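Local coordinates for PpiC-type peptidyl-prolyl cis-trans isomerase (Novosphingobium aromaticivorans, PDB 3GPK), which probably catalyses the cis-trans isomerisation of peptidyl-prolyl bonds in the periplasm, the present chain being its PpiC-type (parvulin-like) rotamase domain, at residues G83-P88 and I97-D102; Y8-I13 and G62-A67. All blocks are in the same frame, centred on the assembly; numbering follows the deposited sequence.

How the contacts relate
Both contacts are antiparallel pairings within one four-stranded sheet, whose strand order is 60-64, 7-16, 94-104, 85-91. Contact 1 joins the outermost strand 85-91 to 94-104 as a hairpin of neighbours in sequence, whereas contact 2 ties 7-16 to the opposite outer strand, 60-64, across 48 intervening residues, half of them helical. Their centres lie about 10 Å apart, and inner strands 7-16 and 94-104 probably hydrogen-bond through Tyr99 O and Gly11 N, 2.8 Å apart. Both are partly buried. Contact 1 relies mainly on four backbone bonds, with one leucine-tyrosine contact; contact 2 has fewer backbone bonds, more aromatic packing and a sulfate at its edge.

Contact 1: G83-P88 and I97-D102; sequences GQLAGP and ILYLID
Four backbone hydrogen bonds join 83-88 to 97-102, forming part of the antiparallel beta hairpin of strands 85-91 and 94-104. Ala86 and Leu98 are a hydrogen-bonded pair: Ala86 N donates to Leu98 O at 2.9 Å, and Leu98 N returns a bond to Ala86 O. Toward the loop end, Leu100 N reaches Gln84 O at 3.1 Å and Gly83 N reaches Leu100 O at 2.8 Å, so pairing runs beyond the start of the strand at Leu85. A CA-H...O contact from Leu85 CA to Leu98 O (3.2 Å) supplements these bonds.

Apolar packing is centred on the non-hydrogen-bonded pair Leu85 and Tyr99. Leu85 CD2 lies 3.6 Å from Tyr99 CD1, approaching the ring obliquely. With CG anti to the backbone N (chi1 -179°), the Tyr99 ring runs beside 83-85 and turns an edge to the carbonyl oxygens of Gly83 and Gln84; Tyr99 CE1 is 3.5 Å from Gly83 O. Phe42 meets this ring from outside the hairpin, while Leu36 of helix 22-37 touches Leu85. Beside Ala86 and Leu98, Met80 contacts both side chains.

One water bridges the two segments: it donates to Gly83 O at 2.7 Å and also hydrogen-bonds to Tyr99 OH, 3.1 Å away. Gly83 O is thus approached by both the tyrosine ring edge and the water. The phenol is therefore tethered at its hydroxyl end and flanked along its edge by the two carbonyls, which joins this side chain to the backbone leading into strand 85-91.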
loop_
_atom_site.group_PDB
_atom_site.type_symbol
_atom_site.label_atom_id
_atom_site.label_comp_id
_atom_site.label_asym_id
_atom_site.label_seq_id
_atom_site.Cartn_x
_atom_site.Cartn_y
_atom_site.Cartn_z
ATOM N N GLY A 83 10.250 -5.172 0.750
ATOM C CA GLY A 83 10.395 -4.634 2.090
ATOM C C GLY A 83 10.387 -3.122 2.199
ATOM O O GLY A 83 10.639 -2.580 3.273
ATOM N N GLN A 84 10.103 -2.431 1.099
ATOM C CA GLN A 84 10.080 -0.978 1.127
ATOM C C GLN A 84 8.665 -0.431 1.235
ATOM O O GLN A 84 7.695 -1.126 0.952
ATOM C CB GLN A 84 10.743 -0.408 -0.127
ATOM C CG GLN A 84 12.160 -0.902 -0.352
ATOM C CD GLN A 84 12.846 -0.202 -1.504
ATOM O OE1 GLN A 84 13.853 -0.683 -2.027
ATOM N NE2 GLN A 84 12.310 0.946 -1.904
ATOM N N LEU A 85 8.578 0.826 1.659
ATOM C CA LEU A 85 7.313 1.542 1.792
ATOM C C LEU A 85 7.264 2.536 0.640
ATOM O O LEU A 85 8.304 3.002 0.183
ATOM C CB LEU A 85 7.279 2.315 3.111
ATOM C CG LEU A 85 7.241 1.512 4.408
ATOM C CD1 LEU A 85 7.726 2.386 5.570
ATOM C CD2 LEU A 85 5.826 1.006 4.644
ATOM N N ALA A 86 6.064 2.865 0.171
ATOM C CA ALA A 86 5.917 3.828 -0.914
ATOM C C ALA A 86 4.706 4.711 -0.650
ATOM O O ALA A 86 3.732 4.273 -0.054
ATOM C CB ALA A 86 5.755 3.104 -2.249
ATOM N N GLY A 87 4.775 5.962 -1.085
ATOM C CA GLY A 87 3.651 6.849 -0.882
ATOM C C GLY A 87 3.942 8.009 0.046
ATOM O O GLY A 87 5.087 8.208 0.467
ATOM N N PRO A 88 2.912 8.788 0.397
ATOM C CA PRO A 88 1.543 8.555 -0.079
ATOM C C PRO A 88 1.369 8.744 -1.582
ATOM O O PRO A 88 1.959 9.645 -2.186
ATOM C CB PRO A 88 0.710 9.545 0.737
ATOM C CG PRO A 88 1.674 10.592 1.129
ATOM C CD PRO A 88 2.960 9.887 1.373
ATOM N N ILE A 97 -0.747 4.332 1.099
ATOM C CA ILE A 97 0.629 4.080 1.484
ATOM C C ILE A 97 0.775 2.583 1.230
ATOM O O ILE A 97 -0.064 1.795 1.662
ATOM C CB ILE A 97 0.878 4.364 2.983
ATOM C CG1 ILE A 97 0.584 5.834 3.294
ATOM C CG2 ILE A 97 2.332 4.028 3.344
ATOM C CD1 ILE A 97 0.618 6.157 4.790
ATOM N N LEU A 98 1.825 2.190 0.520
ATOM C CA LEU A 98 2.029 0.778 0.229
ATOM C C LEU A 98 3.263 0.217 0.912
ATOM O O LEU A 98 4.224 0.935 1.188
ATOM C CB LEU A 98 2.172 0.560 -1.279
ATOM C CG LEU A 98 1.047 1.051 -2.181
ATOM C CD1 LEU A 98 1.456 0.805 -3.626
ATOM C CD2 LEU A 98 -0.264 0.336 -1.843
ATOM N N TYR A 99 3.211 -1.082 1.184
ATOM C CA TYR A 99 4.312 -1.798 1.804
ATOM C C TYR A 99 4.460 -3.105 1.040
ATOM O O TYR A 99 3.548 -3.936 1.030
ATOM C CB TYR A 99 4.003 -2.063 3.282
ATOM C CG TYR A 99 5.100 -2.786 4.038
ATOM C CD1 TYR A 99 6.444 -2.484 3.818
ATOM C CD2 TYR A 99 4.791 -3.741 5.005
ATOM C CE1 TYR A 99 7.455 -3.116 4.542
ATOM C CE2 TYR A 99 5.794 -4.380 5.735
ATOM C CZ TYR A 99 7.122 -4.060 5.497
ATOM O OH TYR A 99 8.115 -4.688 6.216
ATOM N N LEU A 100 5.594 -3.279 0.371
ATOM C CA LEU A 100 5.824 -4.502 -0.384
ATOM C C LEU A 100 6.345 -5.585 0.555
ATOM O O LEU A 100 7.549 -5.702 0.791
ATOM C CB LEU A 100 6.807 -4.257 -1.528
ATOM C CG LEU A 100 6.969 -5.446 -2.485
ATOM C CD1 LEU A 100 5.605 -5.905 -2.993
ATOM C CD2 LEU A 100 7.858 -5.036 -3.649
ATOM N N ILE A 101 5.414 -6.373 1.082
ATOM C CA ILE A 101 5.716 -7.443 2.024
ATOM C C ILE A 101 6.477 -8.616 1.420
ATOM O O ILE A 101 7.439 -9.105 2.004
ATOM C CB ILE A 101 4.418 -7.991 2.657
ATOM C CG1 ILE A 101 3.662 -6.860 3.363
ATOM C CG2 ILE A 101 4.750 -9.121 3.620
ATOM C CD1 ILE A 101 2.243 -7.218 3.768
ATOM N N ASP A 102 6.044 -9.071 0.252
ATOM C CA ASP A 102 6.691 -10.208 -0.385
ATOM C C ASP A 102 6.489 -10.113 -1.892
ATOM O O ASP A 102 5.663 -9.338 -2.373
ATOM C CB ASP A 102 6.075 -11.508 0.147
ATOM C CG ASP A 102 7.039 -12.689 0.098
ATOM O OD1 ASP A 102 8.121 -12.567 -0.507
ATOM O OD2 ASP A 102 6.698 -13.750 0.670
HETATM O O HOH W 1 11.084 -3.930 5.521
#

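Contact 2: Y8-I13 and G62-A67; sequences YRIGEI and GWIRLA. With SO4 (sulfate ion), chain D.
Tyr8 CG is anti to its carbonyl carbon, which carries the phenol ring out to Leu66, while Arg9, with CG anti to the backbone N (chi1 -172°) and the chain extended as far as NE, reaches past Trp63 alongside Gly62. These residues join strand 7-16 to the outer strand 60-64 in the antiparallel sheet of the parvulin-like rotamase domain. Tyr8 and Ile64 form the hydrogen-bonded pair: Tyr8 N donates to Ile64 O at 2.9 Å, and Ile64 N donates to Tyr8 O at 2.8 Å.

On the sheet face of Tyr8 and Ile64, Leu66 CD2 sits over one face of the phenol, 3.9 Å from the ring centroid, in a CH-pi contact displaced toward the rim. Leu66 CG also closes to 3.4 Å from Tyr8 CE2. Next along this face, Ile10 and Ile64 cross at about a right angle and touch through their CD1 methyls. Leu69 touches both isoleucines, and Ala77 of helix 71-79 touches Ile10 and Leu66.

On the other face, Arg9 CB stands almost exactly over the six-membered ring of Trp63, 3.9 Å from its centroid. Farther along the chain, the guanidinium is inclined 41° to the indole plane, and NH1 approaches Trp63 CD1 obliquely. Arg9 NH2 forms a salt bridge with Asp60, and Arg104 makes a cation-pi contact with the indole. A sulfate, probably from the crystallisation liquor, lies at the indole edge. Its O2 lies over one face of the Arg9 guanidinium without hydrogen-bonding to it; the bond to the ion comes instead from Trp63 NE1, which donates nearly straight to sulfate O3 (2.8 Å, 171° at the hydrogen).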
loop_
_atom_site.group_PDB
_atom_site.type_symbol
_atom_site.label_atom_id
_atom_site.label_comp_id
_atom_site.label_asym_id
_atom_site.label_seq_id
_atom_site.Cartn_x
_atom_site.Cartn_y
_atom_site.Cartn_z
ATOM N N TYR A 8 2.397 -10.018 -6.059
ATOM C CA TYR A 8 2.900 -9.177 -4.992
ATOM C C TYR A 8 2.071 -9.290 -3.738
ATOM O O TYR A 8 0.847 -9.292 -3.806
ATOM C CB TYR A 8 2.883 -7.714 -5.439
ATOM C CG TYR A 8 3.651 -7.428 -6.706
ATOM C CD1 TYR A 8 4.878 -6.766 -6.663
ATOM C CD2 TYR A 8 3.155 -7.819 -7.949
ATOM C CE1 TYR A 8 5.592 -6.498 -7.828
ATOM C CE2 TYR A 8 3.859 -7.559 -9.117
ATOM C CZ TYR A 8 5.076 -6.899 -9.049
ATOM O OH TYR A 8 5.769 -6.638 -10.206
ATOM N N ARG A 9 2.743 -9.399 -2.595
ATOM C CA ARG A 9 2.034 -9.419 -1.326
ATOM C C ARG A 9 2.198 -7.977 -0.867
ATOM O O ARG A 9 3.296 -7.543 -0.512
ATOM C CB ARG A 9 2.677 -10.367 -0.323
ATOM C CG ARG A 9 1.817 -10.519 0.921
ATOM C CD ARG A 9 2.355 -11.563 1.870
ATOM N NE ARG A 9 1.388 -11.889 2.916
ATOM C CZ ARG A 9 0.189 -12.416 2.689
ATOM N NH1 ARG A 9 -0.201 -12.675 1.449
ATOM N NH2 ARG A 9 -0.615 -12.706 3.704
ATOM N N ILE A 10 1.102 -7.232 -0.895
ATOM C CA ILE A 10 1.150 -5.822 -0.550
ATOM C C ILE A 10 0.296 -5.427 0.638
ATOM O O ILE A 10 -0.790 -5.968 0.849
ATOM C CB ILE A 10 0.725 -4.972 -1.779
ATOM C CG1 ILE A 10 1.707 -5.201 -2.928
ATOM C CG2 ILE A 10 0.664 -3.494 -1.417
ATOM C CD1 ILE A 10 1.293 -4.554 -4.232
ATOM N N GLY A 11 0.815 -4.481 1.415
ATOM C CA GLY A 11 0.093 -3.951 2.552
ATOM C C GLY A 11 -0.344 -2.561 2.125
ATOM O O GLY A 11 0.409 -1.856 1.453
ATOM N N GLU A 12 -1.558 -2.166 2.488
ATOM C CA GLU A 12 -2.053 -0.841 2.113
ATOM C C GLU A 12 -2.763 -0.107 3.236
ATOM O O GLU A 12 -3.504 -0.705 4.013
ATOM C CB GLU A 12 -3.029 -0.941 0.921
ATOM C CG GLU A 12 -3.761 0.386 0.608
ATOM C CD GLU A 12 -4.789 0.271 -0.504
ATOM O OE1 GLU A 12 -5.459 -0.782 -0.589
ATOM O OE2 GLU A 12 -4.936 1.241 -1.281
ATOM N N ILE A 13 -2.510 1.196 3.321
ATOM C CA ILE A 13 -3.187 2.068 4.272
ATOM C C ILE A 13 -3.832 3.115 3.369
ATOM O O ILE A 13 -3.132 3.854 2.681
ATOM C CB ILE A 13 -2.213 2.775 5.244
ATOM C CG1 ILE A 13 -1.574 1.751 6.192
ATOM C CG2 ILE A 13 -2.971 3.845 6.026
ATOM C CD1 ILE A 13 -0.572 2.348 7.181
ATOM N N GLY A 62 -2.949 -9.503 0.661
ATOM C CA GLY A 62 -2.642 -10.860 0.259
ATOM C C GLY A 62 -1.861 -10.807 -1.041
ATOM O O GLY A 62 -1.331 -9.755 -1.413
ATOM N N TRP A 63 -1.778 -11.936 -1.736
ATOM C CA TRP A 63 -1.062 -11.994 -3.004
ATOM C C TRP A 63 -1.958 -11.468 -4.115
ATOM O O TRP A 63 -3.081 -11.937 -4.290
ATOM C CB TRP A 63 -0.639 -13.433 -3.310
ATOM C CG TRP A 63 0.460 -13.923 -2.430
ATOM C CD1 TRP A 63 0.338 -14.701 -1.311
ATOM C CD2 TRP A 63 1.856 -13.648 -2.579
ATOM N NE1 TRP A 63 1.575 -14.926 -0.758
ATOM C CE2 TRP A 63 2.525 -14.294 -1.517
ATOM C CE3 TRP A 63 2.607 -12.921 -3.510
ATOM C CZ2 TRP A 63 3.910 -14.226 -1.355
ATOM C CZ3 TRP A 63 3.986 -12.854 -3.351
ATOM C CH2 TRP A 63 4.623 -13.507 -2.282
ATOM N N ILE A 64 -1.468 -10.478 -4.854
ATOM C CA ILE A 64 -2.255 -9.903 -5.942
ATOM C C ILE A 64 -1.434 -9.667 -7.202
ATOM O O ILE A 64 -0.205 -9.669 -7.174
ATOM C CB ILE A 64 -2.882 -8.545 -5.539
ATOM C CG1 ILE A 64 -1.779 -7.537 -5.219
ATOM C CG2 ILE A 64 -3.818 -8.725 -4.354
ATOM C CD1 ILE A 64 -2.298 -6.114 -5.069
ATOM N N ARG A 65 -2.134 -9.485 -8.317
ATOM C CA ARG A 65 -1.498 -9.196 -9.591
ATOM C C ARG A 65 -1.683 -7.688 -9.759
ATOM O O ARG A 65 -2.690 -7.141 -9.312
ATOM C CB ARG A 65 -2.197 -9.966 -10.716
ATOM C CG ARG A 65 -2.085 -11.482 -10.592
ATOM C CD ARG A 65 -2.718 -12.158 -11.799
ATOM N NE ARG A 65 -2.372 -13.572 -11.914
ATOM C CZ ARG A 65 -2.901 -14.544 -11.180
ATOM N NH1 ARG A 65 -3.813 -14.266 -10.257
ATOM N NH2 ARG A 65 -2.527 -15.800 -11.383
ATOM N N LEU A 66 -0.723 -7.014 -10.386
ATOM C CA LEU A 66 -0.809 -5.561 -10.549
ATOM C C LEU A 66 -2.087 -5.046 -11.205
ATOM O O LEU A 66 -2.527 -3.928 -10.930
ATOM C CB LEU A 66 0.413 -5.047 -11.311
ATOM C CG LEU A 66 1.741 -5.277 -10.585
ATOM C CD1 LEU A 66 2.861 -4.596 -11.354
ATOM C CD2 LEU A 66 1.662 -4.730 -9.163
ATOM N N ALA A 67 -2.691 -5.855 -12.068
ATOM C CA ALA A 67 -3.924 -5.446 -12.729
ATOM C C ALA A 67 -5.073 -5.275 -11.732
ATOM O O ALA A 67 -6.101 -4.679 -12.058
ATOM C CB ALA A 67 -4.306 -6.466 -13.799
HETATM S S SO4 D . 1.302 -17.247 2.395
HETATM O O1 SO4 D . 2.230 -18.112 3.150
HETATM O O2 SO4 D . 0.342 -16.632 3.340
HETATM O O3 SO4 D . 2.082 -16.207 1.704
HETATM O O4 SO4 D . 0.550 -18.044 1.403
#